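Local coordinates for protein vinylacetyl-CoA Delta-isomerase (Nitrosopumilus maritimus SCM1, PDB 6VJR) that probably converts 4-hydroxybutyryl-CoA to crotonyl-CoA and isomerises vinylacetyl-CoA, using a [4Fe-4S] cluster and FAD as cofactors, at residues S76-R88 with N333-G347. Residues are numbered along the deposited sequence; the frame is centred on the assembly and turned at random.
Sequences SAEDLVLQNKMQR and NETIFAAGIASSHQG
S344 and N84 meet at the tight centre of this contact, where helices 77-88 and 333-345 run nearly antiparallel (157°) with axes 8.1 Å apart. Small residues permit such closeness: G340 and G347 have no side chain, S344 has a short one, and the A77 methyl lies on the last turn, 3.6 Å from S344 O. Aliphatic L80 lays its CB on S344 CB (3.7 Å). S344 OG donates to N84 OD1 (2.7 Å) from above the amide carbonyl plane and also bonds R291. The amide suits its place because it works at both ends: N84 ND2 reaches Q87 OE1 in the amide plane, which fixes its rotation, while CB rests against I341 CG2. Beside this pair, V81 has CG1 anti to the backbone N (chi1 175°), which leaves CG2 over the centre of the H345 ring, a CH-pi contact 3.5 Å from CG2 to the ring centroid. Packing is still close here, but A77 and H345, whose NE2 bonds Q346 of the second subunit, lie at the partly exposed edge.

The looser end, though buried too, is spanned by a long side chain. R88, extended from CG to NE, forms an end-on salt bridge with E334 through two nearly straight bonds, NH1 to OE1 (2.9 Å) and NH2 to OE2 (2.8 Å). Both oxygens lie near the guanidinium plane, although OE2 is met from above the carboxylate plane. NH1 also points at one face of F337, toward its rim, in a cation-pi contact; with the planes 59° apart, the groups do not stack flat. A leucine in its place would probably leave E334, also bonded by Y490 of the second subunit, and D301, a second salt-bridge partner, without their positive mate.

Helices 77-94 and 320-345 thus pack the 4-hydroxyphenylacetate 3-hydroxylase N- and C-terminal family regions together, N84's side chain about 8 Å from the iron-sulfur cluster, with helix 101-121 against Q83 and Q87, 295-314 against R88 and F337, and 359-369 against S343.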
# COMPACT_ATOMS: atom_id res chain seq x y z
N SER A 76 -15.24 -12.80 31.75
CA SER A 76 -14.09 -13.61 31.39
C SER A 76 -13.58 -13.14 30.04
O SER A 76 -14.33 -12.47 29.34
CB SER A 76 -14.38 -15.08 31.33
OG SER A 76 -15.31 -15.37 30.29
N ALA A 77 -12.36 -13.55 29.66
CA ALA A 77 -11.86 -13.29 28.30
C ALA A 77 -12.71 -14.07 27.30
O ALA A 77 -13.04 -13.55 26.24
CB ALA A 77 -10.40 -13.60 28.18
N GLU A 78 -13.18 -15.26 27.69
CA GLU A 78 -14.04 -16.05 26.82
C GLU A 78 -15.30 -15.27 26.45
O GLU A 78 -15.75 -15.31 25.29
CB GLU A 78 -14.46 -17.36 27.49
CG GLU A 78 -15.28 -18.28 26.61
CD GLU A 78 -15.66 -19.57 27.33
OE1 GLU A 78 -16.09 -20.51 26.63
OE2 GLU A 78 -15.50 -19.67 28.58
N ASP A 79 -15.88 -14.53 27.42
CA ASP A 79 -17.05 -13.71 27.18
C ASP A 79 -16.77 -12.63 26.13
O ASP A 79 -17.65 -12.33 25.33
CB ASP A 79 -17.61 -13.13 28.47
CG ASP A 79 -18.44 -14.08 29.33
OD1 ASP A 79 -18.65 -15.23 28.87
OD2 ASP A 79 -18.80 -13.70 30.50
N LEU A 80 -15.58 -12.01 26.17
CA LEU A 80 -15.19 -11.03 25.16
C LEU A 80 -15.08 -11.66 23.78
O LEU A 80 -15.52 -11.10 22.77
CB LEU A 80 -13.89 -10.39 25.60
CG LEU A 80 -13.91 -9.58 26.89
CD1 LEU A 80 -12.50 -9.14 27.26
CD2 LEU A 80 -14.87 -8.41 26.79
N VAL A 81 -14.44 -12.80 23.73
CA VAL A 81 -14.33 -13.55 22.49
C VAL A 81 -15.70 -13.91 21.91
O VAL A 81 -15.94 -13.77 20.71
CB VAL A 81 -13.46 -14.79 22.64
CG1 VAL A 81 -13.48 -15.61 21.36
CG2 VAL A 81 -12.05 -14.40 22.99
N LEU A 82 -16.63 -14.34 22.75
CA LEU A 82 -17.97 -14.66 22.29
C LEU A 82 -18.73 -13.46 21.73
O LEU A 82 -19.54 -13.60 20.81
CB LEU A 82 -18.70 -15.32 23.44
CG LEU A 82 -18.34 -16.79 23.64
CD1 LEU A 82 -18.82 -17.24 24.99
CD2 LEU A 82 -18.97 -17.71 22.60
N GLN A 83 -18.45 -12.26 22.27
CA GLN A 83 -19.02 -11.04 21.68
C GLN A 83 -18.58 -10.96 20.21
O GLN A 83 -19.42 -10.72 19.33
CB GLN A 83 -18.53 -9.73 22.33
CG GLN A 83 -18.97 -9.53 23.77
CD GLN A 83 -18.34 -8.32 24.42
OE1 GLN A 83 -17.28 -7.86 24.00
NE2 GLN A 83 -19.00 -7.77 25.41
N ASN A 84 -17.28 -11.18 19.96
CA ASN A 84 -16.73 -11.12 18.59
C ASN A 84 -17.30 -12.20 17.68
O ASN A 84 -17.65 -11.94 16.54
CB ASN A 84 -15.21 -11.18 18.61
CG ASN A 84 -14.47 -9.98 19.14
OD1 ASN A 84 -13.31 -10.13 19.54
ND2 ASN A 84 -15.07 -8.79 19.11
N LYS A 85 -17.45 -13.42 18.18
CA LYS A 85 -18.03 -14.51 17.39
C LYS A 85 -19.46 -14.16 16.97
O LYS A 85 -19.85 -14.34 15.82
CB LYS A 85 -17.97 -15.80 18.19
CG LYS A 85 -16.58 -16.31 18.46
CD LYS A 85 -16.54 -17.61 19.22
CE LYS A 85 -15.21 -18.24 19.17
NZ LYS A 85 -15.16 -19.42 20.01
N MET A 86 -20.26 -13.65 17.93
CA MET A 86 -21.61 -13.18 17.68
C MET A 86 -21.64 -12.07 16.64
O MET A 86 -22.49 -12.07 15.74
CB MET A 86 -22.29 -12.83 19.02
CG MET A 86 -23.71 -12.29 18.81
SD MET A 86 -24.50 -11.82 20.34
CE MET A 86 -23.60 -10.35 20.82
N GLN A 87 -20.79 -11.07 16.83
CA GLN A 87 -20.68 -9.94 15.91
C GLN A 87 -20.44 -10.39 14.46
O GLN A 87 -21.09 -9.89 13.53
CB GLN A 87 -19.61 -8.98 16.40
CG GLN A 87 -20.04 -8.18 17.62
CD GLN A 87 -18.88 -7.59 18.39
OE1 GLN A 87 -17.72 -8.01 18.24
NE2 GLN A 87 -19.18 -6.60 19.23
N ARG A 88 -19.47 -11.29 14.26
CA ARG A 88 -19.16 -11.73 12.90
C ARG A 88 -20.37 -12.50 12.33
O ARG A 88 -20.76 -12.35 11.17
CB ARG A 88 -17.88 -12.56 12.82
CG ARG A 88 -17.51 -12.90 11.39
CD ARG A 88 -16.19 -13.58 11.31
NE ARG A 88 -15.82 -13.78 9.90
CZ ARG A 88 -14.61 -14.09 9.50
NH1 ARG A 88 -13.65 -14.31 10.38
NH2 ARG A 88 -14.33 -14.15 8.24
N ASN A 333 -9.52 -9.21 5.27
CA ASN A 333 -10.67 -9.41 6.15
C ASN A 333 -10.28 -10.21 7.40
O ASN A 333 -10.60 -9.83 8.53
CB ASN A 333 -11.81 -10.09 5.38
CG ASN A 333 -13.15 -9.96 6.05
OD1 ASN A 333 -13.55 -8.86 6.46
ND2 ASN A 333 -13.87 -11.07 6.13
N GLU A 334 -9.50 -11.27 7.22
CA GLU A 334 -9.09 -12.09 8.35
C GLU A 334 -8.07 -11.39 9.23
O GLU A 334 -7.96 -11.67 10.42
CB GLU A 334 -8.58 -13.45 7.93
CG GLU A 334 -9.64 -14.27 7.20
CD GLU A 334 -10.92 -14.61 7.95
OE1 GLU A 334 -10.96 -14.55 9.20
OE2 GLU A 334 -11.85 -15.03 7.22
N THR A 335 -7.30 -10.47 8.66
CA THR A 335 -6.34 -9.69 9.42
C THR A 335 -7.10 -8.87 10.49
O THR A 335 -6.68 -8.75 11.63
CB THR A 335 -5.51 -8.80 8.48
OG1 THR A 335 -4.67 -9.62 7.66
CG2 THR A 335 -4.52 -7.94 9.26
N ILE A 336 -8.22 -8.25 10.10
CA ILE A 336 -9.06 -7.51 11.03
C ILE A 336 -9.59 -8.46 12.09
O ILE A 336 -9.54 -8.16 13.31
CB ILE A 336 -10.20 -6.78 10.29
CG1 ILE A 336 -9.63 -5.73 9.38
CG2 ILE A 336 -11.19 -6.22 11.30
CD1 ILE A 336 -10.61 -5.29 8.31
N PHE A 337 -10.14 -9.58 11.62
CA PHE A 337 -10.71 -10.52 12.58
C PHE A 337 -9.69 -10.93 13.63
O PHE A 337 -10.00 -11.00 14.84
CB PHE A 337 -11.20 -11.76 11.81
CG PHE A 337 -11.78 -12.82 12.70
CD1 PHE A 337 -12.99 -12.62 13.35
CD2 PHE A 337 -11.13 -14.04 12.88
CE1 PHE A 337 -13.50 -13.59 14.21
CE2 PHE A 337 -11.65 -14.98 13.75
CZ PHE A 337 -12.83 -14.75 14.39
N ALA A 338 -8.49 -11.30 13.17
CA ALA A 338 -7.42 -11.78 14.06
C ALA A 338 -7.11 -10.73 15.12
O ALA A 338 -6.95 -11.05 16.29
CB ALA A 338 -6.23 -12.08 13.24
N ALA A 339 -6.98 -9.46 14.71
CA ALA A 339 -6.66 -8.40 15.66
C ALA A 339 -7.72 -8.30 16.74
O ALA A 339 -7.41 -8.14 17.92
CB ALA A 339 -6.37 -7.10 14.93
N GLY A 340 -9.00 -8.32 16.35
CA GLY A 340 -10.08 -8.16 17.27
C GLY A 340 -10.13 -9.33 18.25
O GLY A 340 -10.20 -9.09 19.47
N ILE A 341 -10.06 -10.57 17.75
CA ILE A 341 -10.16 -11.71 18.66
C ILE A 341 -8.91 -11.86 19.54
O ILE A 341 -9.03 -12.23 20.71
CB ILE A 341 -10.54 -13.04 17.98
CG1 ILE A 341 -9.51 -13.61 17.05
CG2 ILE A 341 -11.95 -12.97 17.38
CD1 ILE A 341 -9.72 -15.11 16.86
N ALA A 342 -7.75 -11.40 19.06
CA ALA A 342 -6.55 -11.37 19.88
C ALA A 342 -6.76 -10.40 21.05
O ALA A 342 -6.41 -10.69 22.17
CB ALA A 342 -5.35 -10.94 19.05
N SER A 343 -7.33 -9.23 20.78
CA SER A 343 -7.63 -8.24 21.80
C SER A 343 -8.51 -8.87 22.88
O SER A 343 -8.26 -8.72 24.08
CB SER A 343 -8.26 -7.00 21.21
OG SER A 343 -8.54 -6.04 22.23
N SER A 344 -9.56 -9.54 22.44
CA SER A 344 -10.52 -10.15 23.37
C SER A 344 -9.87 -11.27 24.15
O SER A 344 -10.05 -11.36 25.38
CB SER A 344 -11.70 -10.59 22.59
OG SER A 344 -12.47 -9.56 22.03
N HIS A 345 -9.13 -12.16 23.48
CA HIS A 345 -8.43 -13.27 24.13
C HIS A 345 -7.46 -12.80 25.20
O HIS A 345 -7.28 -13.52 26.17
CB HIS A 345 -7.68 -14.15 23.12
CG HIS A 345 -8.48 -15.24 22.50
ND1 HIS A 345 -8.94 -16.31 23.23
CD2 HIS A 345 -8.90 -15.44 21.25
CE1 HIS A 345 -9.57 -17.16 22.41
NE2 HIS A 345 -9.54 -16.64 21.19
N GLN A 346 -6.86 -11.61 25.00
CA GLN A 346 -5.86 -11.02 25.89
C GLN A 346 -6.51 -10.14 26.97
O GLN A 346 -5.79 -9.41 27.67
CB GLN A 346 -4.83 -10.28 25.04
CG GLN A 346 -3.95 -11.25 24.27
CD GLN A 346 -3.06 -12.11 25.15
OE1 GLN A 346 -3.11 -13.35 25.14
NE2 GLN A 346 -2.17 -11.44 25.88
N GLY A 347 -7.82 -10.24 27.17
CA GLY A 347 -8.54 -9.42 28.14
C GLY A 347 -8.16 -9.70 29.60
O GLY A 347 -7.67 -10.77 29.94